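Local structure of core protein VP7 (Bluetongue virus, 1BVP) at residues A[26-29]-A[30-34]; A[107-110]-A[111-115]; A[276-279]-A[280-283]; A[318-322]-A[323-327]. The protein forms the trimeric capsomers that coat the VP3 scaffold of the viral core, and probably binds a host cell surface receptor. All coordinates share one frame; numbering follows the deposited sequence.

Interaction 1 of 4, residues A[26-29]-A[30-34]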
loop_
_atom_site.group_PDB
_atom_site.type_symbol
_atom_site.label_atom_id
_atom_site.label_comp_id
_atom_site.label_asym_id
_atom_site.label_seq_id
_atom_site.Cartn_x
_atom_site.Cartn_y
_atom_site.Cartn_z
ATOM N N GLU A 26 -31.464 -7.977 -5.034
ATOM C CA GLU A 26 -31.658 -6.549 -5.137
ATOM C C GLU A 26 -32.204 -6.479 -6.608
ATOM O O GLU A 26 -31.848 -7.312 -7.456
ATOM C CB GLU A 26 -30.275 -5.929 -4.939
ATOM C CG GLU A 26 -30.091 -4.459 -5.182
ATOM C CD GLU A 26 -28.585 -4.066 -5.201
ATOM O OE1 GLU A 26 -27.723 -4.864 -5.670
ATOM O OE2 GLU A 26 -28.252 -2.945 -4.750
ATOM N N ALA A 27 -33.157 -5.595 -6.885
ATOM C CA ALA A 27 -33.773 -5.514 -8.228
ATOM C C ALA A 27 -32.796 -5.301 -9.374
ATOM O O ALA A 27 -32.926 -5.862 -10.459
ATOM C CB ALA A 27 -34.792 -4.428 -8.241
ATOM N N ASN A 28 -31.894 -4.375 -9.133
ATOM C CA ASN A 28 -30.831 -4.008 -10.033
ATOM C C ASN A 28 -30.139 -5.296 -10.604
ATOM O O ASN A 28 -29.982 -5.471 -11.811
ATOM C CB ASN A 28 -29.897 -3.138 -9.175
ATOM C CG ASN A 28 -28.707 -2.620 -9.933
ATOM O OD1 ASN A 28 -27.551 -2.925 -9.592
ATOM N ND2 ASN A 28 -28.965 -1.815 -10.967
ATOM N N VAL A 29 -29.810 -6.236 -9.731
ATOM C CA VAL A 29 -29.172 -7.494 -10.118
ATOM C C VAL A 29 -30.007 -8.343 -11.065
ATOM O O VAL A 29 -29.484 -8.930 -12.014
ATOM C CB VAL A 29 -28.871 -8.359 -8.857
ATOM C CG1 VAL A 29 -28.299 -9.699 -9.217
ATOM C CG2 VAL A 29 -27.963 -7.611 -7.938
ATOM N N MET A 30 -31.283 -8.506 -10.747
ATOM C CA MET A 30 -32.157 -9.309 -11.588
ATOM C C MET A 30 -32.367 -8.690 -12.961
ATOM O O MET A 30 -32.468 -9.399 -13.955
ATOM C CB MET A 30 -33.491 -9.532 -10.906
ATOM C CG MET A 30 -33.478 -10.598 -9.844
ATOM S SD MET A 30 -35.157 -10.584 -9.145
ATOM C CE MET A 30 -35.501 -12.463 -8.852
ATOM N N GLU A 31 -32.443 -7.370 -13.019
ATOM C CA GLU A 31 -32.623 -6.692 -14.284
ATOM C C GLU A 31 -31.450 -6.982 -15.227
ATOM O O GLU A 31 -31.647 -7.290 -16.393
ATOM C CB GLU A 31 -32.737 -5.220 -14.021
ATOM C CG GLU A 31 -32.768 -4.385 -15.255
ATOM C CD GLU A 31 -32.550 -2.915 -14.929
ATOM O OE1 GLU A 31 -32.724 -2.532 -13.734
ATOM O OE2 GLU A 31 -32.189 -2.141 -15.853
ATOM N N ILE A 32 -30.235 -6.953 -14.682
ATOM C CA ILE A 32 -28.995 -7.204 -15.422
ATOM C C ILE A 32 -28.822 -8.683 -15.820
ATOM O O ILE A 32 -28.522 -8.992 -16.988
ATOM C CB ILE A 32 -27.772 -6.776 -14.551
ATOM C CG1 ILE A 32 -27.731 -5.257 -14.392
ATOM C CG2 ILE A 32 -26.457 -7.294 -15.126
ATOM C CD1 ILE A 32 -26.935 -4.836 -13.165
ATOM N N LEU A 33 -28.938 -9.583 -14.838
ATOM C CA LEU A 33 -28.796 -11.006 -15.098
ATOM C C LEU A 33 -29.807 -11.472 -16.107
ATOM O O LEU A 33 -29.506 -12.298 -16.959
ATOM C CB LEU A 33 -28.955 -11.829 -13.831
ATOM C CG LEU A 33 -27.767 -11.708 -12.884
ATOM C CD1 LEU A 33 -27.864 -12.750 -11.800
ATOM C CD2 LEU A 33 -26.484 -11.875 -13.670
ATOM N N GLY A 34 -31.016 -10.937 -15.999
ATOM C CA GLY A 34 -32.077 -11.290 -16.914
ATOM C C GLY A 34 -31.673 -11.047 -18.344
ATOM O O GLY A 34 -31.664 -11.974 -19.155
#

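Interaction 2 of 4, residues A[107-110]-A[111-115]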
loop_
_atom_site.group_PDB
_atom_site.type_symbol
_atom_site.label_atom_id
_atom_site.label_comp_id
_atom_site.label_asym_id
_atom_site.label_seq_id
_atom_site.Cartn_x
_atom_site.Cartn_y
_atom_site.Cartn_z
ATOM N N ASN A 107 -16.676 3.221 -13.914
ATOM C CA ASN A 107 -15.621 4.018 -13.307
ATOM C C ASN A 107 -14.304 3.272 -13.143
ATOM O O ASN A 107 -13.228 3.826 -13.319
ATOM C CB ASN A 107 -16.111 4.586 -11.987
ATOM C CG ASN A 107 -17.000 5.797 -12.181
ATOM O OD1 ASN A 107 -16.533 6.930 -12.176
ATOM N ND2 ASN A 107 -18.273 5.563 -12.403
ATOM N N GLU A 108 -14.395 1.987 -12.858
ATOM C CA GLU A 108 -13.211 1.174 -12.740
ATOM C C GLU A 108 -12.493 1.039 -14.107
ATOM O O GLU A 108 -11.278 1.232 -14.211
ATOM C CB GLU A 108 -13.619 -0.140 -12.141
ATOM C CG GLU A 108 -12.681 -1.248 -12.425
ATOM C CD GLU A 108 -12.972 -2.479 -11.554
ATOM O OE1 GLU A 108 -13.905 -2.361 -10.669
ATOM O OE2 GLU A 108 -12.241 -3.519 -11.757
ATOM N N ILE A 109 -13.244 0.817 -15.173
ATOM C CA ILE A 109 -12.635 0.718 -16.498
ATOM C C ILE A 109 -12.066 2.071 -16.933
ATOM O O ILE A 109 -11.034 2.137 -17.598
ATOM C CB ILE A 109 -13.638 0.236 -17.571
ATOM C CG1 ILE A 109 -14.195 -1.132 -17.177
ATOM C CG2 ILE A 109 -12.942 0.061 -18.895
ATOM C CD1 ILE A 109 -13.136 -2.211 -16.955
ATOM N N ALA A 110 -12.728 3.162 -16.585
ATOM C CA ALA A 110 -12.226 4.484 -16.971
ATOM C C ALA A 110 -10.856 4.694 -16.327
ATOM O O ALA A 110 -9.951 5.313 -16.913
ATOM C CB ALA A 110 -13.181 5.561 -16.526
ATOM N N ARG A 111 -10.729 4.222 -15.095
ATOM C CA ARG A 111 -9.469 4.321 -14.427
ATOM C C ARG A 111 -8.400 3.506 -15.158
ATOM O O ARG A 111 -7.325 4.023 -15.466
ATOM C CB ARG A 111 -9.553 3.817 -13.006
ATOM C CG ARG A 111 -8.292 4.195 -12.323
ATOM C CD ARG A 111 -8.262 5.726 -12.160
ATOM N NE ARG A 111 -8.035 5.910 -10.750
ATOM C CZ ARG A 111 -8.804 6.581 -9.922
ATOM N NH1 ARG A 111 -9.875 7.210 -10.349
ATOM N NH2 ARG A 111 -8.581 6.473 -8.627
ATOM N N VAL A 112 -8.670 2.227 -15.394
ATOM C CA VAL A 112 -7.696 1.408 -16.082
ATOM C C VAL A 112 -7.278 2.086 -17.380
ATOM O O VAL A 112 -6.097 2.243 -17.679
ATOM C CB VAL A 112 -8.240 0.022 -16.400
ATOM C CG1 VAL A 112 -7.243 -0.752 -17.231
ATOM C CG2 VAL A 112 -8.513 -0.733 -15.108
ATOM N N THR A 113 -8.240 2.572 -18.130
ATOM C CA THR A 113 -7.874 3.198 -19.376
ATOM C C THR A 113 -7.124 4.514 -19.200
ATOM O O THR A 113 -6.080 4.733 -19.805
ATOM C CB THR A 113 -9.100 3.311 -20.265
ATOM O OG1 THR A 113 -9.399 2.003 -20.757
ATOM C CG2 THR A 113 -8.878 4.253 -21.432
ATOM N N GLY A 114 -7.621 5.355 -18.321
ATOM C CA GLY A 114 -6.986 6.631 -18.122
ATOM C C GLY A 114 -5.555 6.572 -17.642
ATOM O O GLY A 114 -4.702 7.209 -18.257
ATOM N N GLU A 115 -5.257 5.798 -16.594
ATOM C CA GLU A 115 -3.886 5.791 -16.100
ATOM C C GLU A 115 -2.899 5.076 -16.999
ATOM O O GLU A 115 -1.796 5.529 -17.215
ATOM C CB GLU A 115 -3.778 5.334 -14.625
ATOM C CG GLU A 115 -4.190 3.913 -14.293
ATOM C CD GLU A 115 -3.079 2.880 -14.369
ATOM O OE1 GLU A 115 -1.953 3.200 -14.758
ATOM O OE2 GLU A 115 -3.321 1.717 -14.024
#

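Interaction 3 of 4, residues A[276-279]-A[280-283]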
loop_
_atom_site.group_PDB
_atom_site.type_symbol
_atom_site.label_atom_id
_atom_site.label_comp_id
_atom_site.label_asym_id
_atom_site.label_seq_id
_atom_site.Cartn_x
_atom_site.Cartn_y
_atom_site.Cartn_z
ATOM N N HIS A 276 -6.806 -27.084 -6.815
ATOM C CA HIS A 276 -6.136 -27.463 -8.049
ATOM C C HIS A 276 -6.760 -27.012 -9.326
ATOM O O HIS A 276 -6.053 -26.754 -10.298
ATOM C CB HIS A 276 -5.906 -28.960 -8.102
ATOM C CG HIS A 276 -4.987 -29.452 -7.031
ATOM N ND1 HIS A 276 -5.445 -29.894 -5.804
ATOM C CD2 HIS A 276 -3.632 -29.497 -6.969
ATOM C CE1 HIS A 276 -4.410 -30.185 -5.032
ATOM N NE2 HIS A 276 -3.301 -29.953 -5.715
ATOM N N THR A 277 -8.081 -26.907 -9.333
ATOM C CA THR A 277 -8.780 -26.481 -10.533
ATOM C C THR A 277 -8.537 -24.992 -10.790
ATOM O O THR A 277 -8.146 -24.586 -11.901
ATOM C CB THR A 277 -10.274 -26.838 -10.419
ATOM O OG1 THR A 277 -10.396 -28.262 -10.262
ATOM C CG2 THR A 277 -11.034 -26.404 -11.664
ATOM N N TRP A 278 -8.677 -24.176 -9.752
ATOM C CA TRP A 278 -8.459 -22.763 -9.941
ATOM C C TRP A 278 -7.004 -22.529 -10.338
ATOM O O TRP A 278 -6.678 -21.736 -11.237
ATOM C CB TRP A 278 -8.762 -22.021 -8.664
ATOM C CG TRP A 278 -8.329 -20.617 -8.775
ATOM C CD1 TRP A 278 -7.247 -20.032 -8.175
ATOM C CD2 TRP A 278 -8.886 -19.643 -9.640
ATOM N NE1 TRP A 278 -7.087 -18.754 -8.636
ATOM C CE2 TRP A 278 -8.080 -18.487 -9.541
ATOM C CE3 TRP A 278 -9.990 -19.638 -10.505
ATOM C CZ2 TRP A 278 -8.339 -17.330 -10.274
ATOM C CZ3 TRP A 278 -10.255 -18.491 -11.240
ATOM C CH2 TRP A 278 -9.428 -17.346 -11.119
ATOM N N HIS A 279 -6.126 -23.212 -9.624
ATOM C CA HIS A 279 -4.723 -23.110 -9.886
ATOM C C HIS A 279 -4.431 -23.487 -11.356
ATOM O O HIS A 279 -3.766 -22.733 -12.101
ATOM C CB HIS A 279 -3.997 -23.990 -8.879
ATOM C CG HIS A 279 -2.515 -23.827 -8.921
ATOM N ND1 HIS A 279 -1.900 -22.621 -8.678
ATOM C CD2 HIS A 279 -1.535 -24.685 -9.301
ATOM C CE1 HIS A 279 -0.607 -22.738 -8.922
ATOM N NE2 HIS A 279 -0.363 -23.981 -9.301
ATOM N N GLY A 280 -5.000 -24.603 -11.809
ATOM C CA GLY A 280 -4.814 -25.019 -13.198
ATOM C C GLY A 280 -5.403 -24.039 -14.212
ATOM O O GLY A 280 -4.767 -23.697 -15.222
ATOM N N LEU A 281 -6.627 -23.589 -13.944
ATOM C CA LEU A 281 -7.350 -22.658 -14.812
ATOM C C LEU A 281 -6.618 -21.321 -14.911
ATOM O O LEU A 281 -6.424 -20.779 -16.015
ATOM C CB LEU A 281 -8.734 -22.413 -14.214
ATOM C CG LEU A 281 -10.037 -22.116 -14.982
ATOM C CD1 LEU A 281 -10.739 -20.987 -14.259
ATOM C CD2 LEU A 281 -9.826 -21.767 -16.418
ATOM N N ARG A 282 -6.255 -20.769 -13.752
ATOM C CA ARG A 282 -5.542 -19.494 -13.711
ATOM C C ARG A 282 -4.244 -19.610 -14.509
ATOM O O ARG A 282 -3.937 -18.767 -15.359
ATOM C CB ARG A 282 -5.247 -19.061 -12.278
ATOM C CG ARG A 282 -4.558 -17.695 -12.255
ATOM C CD ARG A 282 -3.189 -17.773 -11.595
ATOM N NE ARG A 282 -3.255 -18.325 -10.238
ATOM C CZ ARG A 282 -2.743 -19.504 -9.883
ATOM N NH1 ARG A 282 -2.113 -20.255 -10.784
ATOM N NH2 ARG A 282 -2.912 -19.955 -8.643
ATOM N N THR A 283 -3.470 -20.651 -14.231
ATOM C CA THR A 283 -2.242 -20.878 -14.980
ATOM C C THR A 283 -2.498 -20.922 -16.496
ATOM O O THR A 283 -1.826 -20.231 -17.274
ATOM C CB THR A 283 -1.638 -22.193 -14.591
ATOM O OG1 THR A 283 -1.386 -22.183 -13.190
ATOM C CG2 THR A 283 -0.389 -22.424 -15.364
#

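Interaction 4 of 4, residues A[318-322]-A[323-327]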
loop_
_atom_site.group_PDB
_atom_site.type_symbol
_atom_site.label_atom_id
_atom_site.label_comp_id
_atom_site.label_asym_id
_atom_site.label_seq_id
_atom_site.Cartn_x
_atom_site.Cartn_y
_atom_site.Cartn_z
ATOM N N ASP A 318 -13.403 -14.443 -7.493
ATOM C CA ASP A 318 -14.467 -14.273 -6.506
ATOM C C ASP A 318 -15.706 -15.059 -6.926
ATOM O O ASP A 318 -16.339 -15.705 -6.092
ATOM C CB ASP A 318 -14.837 -12.823 -6.352
ATOM C CG ASP A 318 -13.753 -12.013 -5.700
ATOM O OD1 ASP A 318 -12.976 -12.558 -4.878
ATOM O OD2 ASP A 318 -13.735 -10.805 -5.983
ATOM N N VAL A 319 -16.044 -15.014 -8.217
ATOM C CA VAL A 319 -17.187 -15.769 -8.719
ATOM C C VAL A 319 -16.943 -17.251 -8.452
ATOM O O VAL A 319 -17.825 -17.946 -7.951
ATOM C CB VAL A 319 -17.414 -15.559 -10.232
ATOM C CG1 VAL A 319 -18.458 -16.553 -10.742
ATOM C CG2 VAL A 319 -17.883 -14.141 -10.492
ATOM N N TYR A 320 -15.723 -17.713 -8.732
ATOM C CA TYR A 320 -15.360 -19.110 -8.517
ATOM C C TYR A 320 -15.629 -19.475 -7.078
ATOM O O TYR A 320 -16.157 -20.552 -6.746
ATOM C CB TYR A 320 -13.875 -19.311 -8.790
ATOM C CG TYR A 320 -13.421 -20.757 -8.684
ATOM C CD1 TYR A 320 -13.466 -21.609 -9.802
ATOM C CD2 TYR A 320 -12.941 -21.283 -7.471
ATOM C CE1 TYR A 320 -13.037 -22.964 -9.720
ATOM C CE2 TYR A 320 -12.518 -22.634 -7.376
ATOM C CZ TYR A 320 -12.570 -23.459 -8.505
ATOM O OH TYR A 320 -12.153 -24.773 -8.431
ATOM N N THR A 321 -15.198 -18.591 -6.206
ATOM C CA THR A 321 -15.385 -18.815 -4.794
ATOM C C THR A 321 -16.854 -18.946 -4.385
ATOM O O THR A 321 -17.154 -19.798 -3.553
ATOM C CB THR A 321 -14.594 -17.748 -3.982
ATOM O OG1 THR A 321 -13.247 -18.207 -3.847
ATOM C CG2 THR A 321 -15.172 -17.502 -2.607
ATOM N N VAL A 322 -17.760 -18.113 -4.923
ATOM C CA VAL A 322 -19.167 -18.249 -4.549
ATOM C C VAL A 322 -19.909 -19.373 -5.287
ATOM O O VAL A 322 -20.631 -20.114 -4.645
ATOM C CB VAL A 322 -19.953 -16.911 -4.501
ATOM C CG1 VAL A 322 -19.002 -15.745 -4.413
ATOM C CG2 VAL A 322 -20.883 -16.775 -5.612
ATOM N N LEU A 323 -19.670 -19.566 -6.588
ATOM C CA LEU A 323 -20.321 -20.647 -7.338
ATOM C C LEU A 323 -19.809 -22.060 -7.050
ATOM O O LEU A 323 -20.524 -23.021 -7.281
ATOM C CB LEU A 323 -20.266 -20.388 -8.847
ATOM C CG LEU A 323 -21.096 -19.158 -9.273
ATOM C CD1 LEU A 323 -21.112 -18.948 -10.778
ATOM C CD2 LEU A 323 -22.510 -19.340 -8.775
ATOM N N ARG A 324 -18.574 -22.189 -6.556
ATOM C CA ARG A 324 -17.940 -23.475 -6.244
ATOM C C ARG A 324 -18.099 -24.507 -7.360
ATOM O O ARG A 324 -18.479 -25.653 -7.095
ATOM C CB ARG A 324 -18.464 -24.098 -4.948
ATOM C CG ARG A 324 -19.144 -23.211 -3.911
ATOM C CD ARG A 324 -18.597 -23.467 -2.508
ATOM N NE ARG A 324 -17.325 -22.736 -2.326
ATOM C CZ ARG A 324 -16.093 -23.265 -2.403
ATOM N NH1 ARG A 324 -15.918 -24.568 -2.651
ATOM N NH2 ARG A 324 -15.021 -22.473 -2.295
ATOM N N PRO A 325 -17.720 -24.158 -8.603
ATOM C CA PRO A 325 -17.872 -25.134 -9.687
ATOM C C PRO A 325 -16.903 -26.307 -9.575
ATOM O O PRO A 325 -15.945 -26.252 -8.803
ATOM C CB PRO A 325 -17.622 -24.295 -10.931
ATOM C CG PRO A 325 -16.634 -23.316 -10.487
ATOM C CD PRO A 325 -17.081 -22.922 -9.091
ATOM N N GLU A 326 -17.209 -27.392 -10.286
ATOM C CA GLU A 326 -16.388 -28.601 -10.301
ATOM C C GLU A 326 -16.329 -29.125 -11.702
ATOM O O GLU A 326 -17.319 -29.572 -12.258
ATOM C CB GLU A 326 -16.962 -29.704 -9.429
ATOM C CG GLU A 326 -16.906 -29.429 -7.944
ATOM C CD GLU A 326 -17.495 -30.573 -7.129
ATOM O OE1 GLU A 326 -17.320 -31.755 -7.538
ATOM O OE2 GLU A 326 -18.152 -30.287 -6.097
ATOM N N PHE A 327 -15.157 -29.058 -12.289
ATOM C CA PHE A 327 -14.984 -29.554 -13.628
ATOM C C PHE A 327 -13.537 -29.970 -13.789
ATOM O O PHE A 327 -12.711 -29.700 -12.916
ATOM C CB PHE A 327 -15.406 -28.515 -14.652
ATOM C CG PHE A 327 -14.696 -27.219 -14.519
ATOM C CD1 PHE A 327 -15.048 -26.318 -13.515
ATOM C CD2 PHE A 327 -13.688 -26.873 -15.407
ATOM C CE1 PHE A 327 -14.404 -25.090 -13.398
ATOM C CE2 PHE A 327 -13.035 -25.644 -15.302
ATOM C CZ PHE A 327 -13.395 -24.757 -14.299
#

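Interaction 1 of 4, residues A[26-29]-A[30-34]
Residues Ala27 to Val29 pair with Glu31 to Leu33 in the first turns of helix 27-44, with Glu26 at the N-cap. Three successive i to i+4 bonds run along the backbone: Glu31 N to Ala27 O at 3.0 Å, Ile32 N to Asn28 O at 3.2 Å and Leu33 N to Val29 O at 2.9 Å. The last is close to straight at its hydrogen (172°). Val29 and Leu33 lie side by side and point the same way. Their branches meet at Val29 CG1 and Leu33 CD1, 4.0 Å apart. CG1 of Val29 is anti to the backbone N (chi1 176°), which leaves it facing the next turn. Asn28 and Ile32 also lie side by side. Ile32 CD1 sits 3.4 Å from Asn28 O and 4.1 Å from Asn28 OD1. ND2 of Asn28 makes a weak hydrogen bond to Glu26 OE2 of one neighbouring subunit; this chain's own Glu26 OE2 accepts one from Asn28 ND2 of the other. The helix start thus takes part in trimer contacts. Within the chain, Ile32 and Leu33 pack on Thr10 and Ala14 of helix 2-15, respectively, and Met30 touches loop residues Met50 and Arg51.

Interaction 2 of 4, residues A[107-110]-A[111-115]
Consecutive i to i+4 backbone bonds join the two segments, from Arg111 N to Asn107 O at 3.1 Å through to Gly114 N to Ala110 O at 2.7 Å. This is regular alpha-helix, part of helix 103-116 in the helical domain of VP7. Side chains of the two segments mostly meet carbonyls of the preceding turn. CB of Arg111 rests 3.3 Å from Glu108 O, and Val112 CG2 lies 3.5 Å from the same oxygen. Beyond CG, Arg111 bends at chi2 (69°) and chi3, and its guanidinium leads away from the helix. It forms salt bridges with Asp318 and Glu266 of a neighbouring subunit. The two carboxylates probably balance its buried charge and fix the direction of the guanidinium. Ala110 packs on Val322 of that same subunit, so this side of the helix belongs to the trimer interface. Toward the chain's own helices, Ile109 meets Leu308 and Leu9, while Val112 meets Ile307 and Leu311. Thr113 has OG1 anti to its carbonyl carbon (chi1 -74°), which places it beside the backbone N and 3.6 Å from Ile109 O. Its stronger hydrogen bond is with Asp2 OD1; a weak one involves Arg304 NE.

Interaction 3 of 4, residues A[276-279]-A[280-283]
Arg282 folds back along its own helix, so that its stem and its head meet different aromatic rings. The stem lies over Trp278: Arg282 CB sits on one face of the indole, offset toward the rim, in a CH-pi contact 4.3 Å from the centroid of the five-membered ring. Bends at chi2 and chi3 (-56°) then swing the guanidinium toward His279. Arg282 NH2 gives a bond of 2.9 Å to His279 ND1. The acceptor lies in the guanidinium plane, while the two flat groups stand steeply against each other, 75° apart. ND1 acts as acceptor here and NE2 makes a weak bond to Ala347 O, which is consistent with a neutral imidazole protonated at NE2. NE of Arg282 bonds Val270 O, and NH2, besides His279 ND1, bonds Ser272 O. Leu281 CD1 approaches Trp278 CZ3 obliquely, at 3.9 Å. His279 O accepts two donors of Thr283 from opposite faces of its plane: the backbone N at 3.0 Å and OG1 at 2.7 Å. Trp278 also packs on Leu313 and Ala317 of helix 304-323. A threonine hydroxyl returned to the carbonyl four residues earlier is a familiar alpha-helical motif, here within helix 276-286 of the helical domain.

Interaction 4 of 4, residues A[318-322]-A[323-327]
The ring of Tyr320 carries Pro325 on one face and has Phe327 at its edge. Pro325 CD stands over the ring in a CH-pi contact, 4.2 Å from the centroid, 22° off the normal and offset toward the rim. Pro325 CG lies 3.7 Å from Tyr320 CD1. Phe327 CE1 comes near the plane of the tyrosine ring, 4.5 Å from Tyr320 CE1. The tyrosine reaches forward to both because its CG is anti to the backbone N (chi1 -176°). Its hydroxyl is bonded to OD2 of Asp275, the residue just before helix 276-286.

Helix 304-323 ends between these groups. Leu323 N bonds Val319 O at 2.8 Å, almost straight, and Arg324 N bonds Tyr320 O at 2.9 Å with a more bent geometry. Arg324 then leaves helical conformation with positive phi. Its NE turns back to Thr321 O, a weak bond of 3.2 Å. Beside the last turn, Val319 CG1 and Leu323 CD1 touch at 3.6 Å, with the two side chains pointing the same way. Arg58 of helix 55-73 bonds Leu323 O. Thr321 packs on Ala110 of a neighbouring subunit.

Pro325 has no N-H, so its nitrogen cannot continue the helical bonding. The same residue supplies the apolar face that meets Tyr320. The contact therefore couples the end of the helix to the packing of the loop that follows, through a ring held by the CH-pi contact of Pro325 on its face and by the hydrogen bond of its hydroxyl.

How the interactions relate
Interactions 3 and 4 are neighbours, with centres 12 Å apart. They touch where Thr277 CB meets Tyr320 OH at 3.4 Å, joining helix 276-286 to the end of helix 304-323. Interactions 2 and 4 do not touch within a chain; their nearest atoms are about 9 Å apart. Across the trimer they do meet, where residues 107-115 of one subunit contact residues 318-322 of a neighbouring subunit. Interaction 1 is also at subunit contacts, and its centre lies about 20 Å from that of interaction 4. Only interaction 3 has no other chain on its segments. No ligand site joins the four, which all belong to the helical domain.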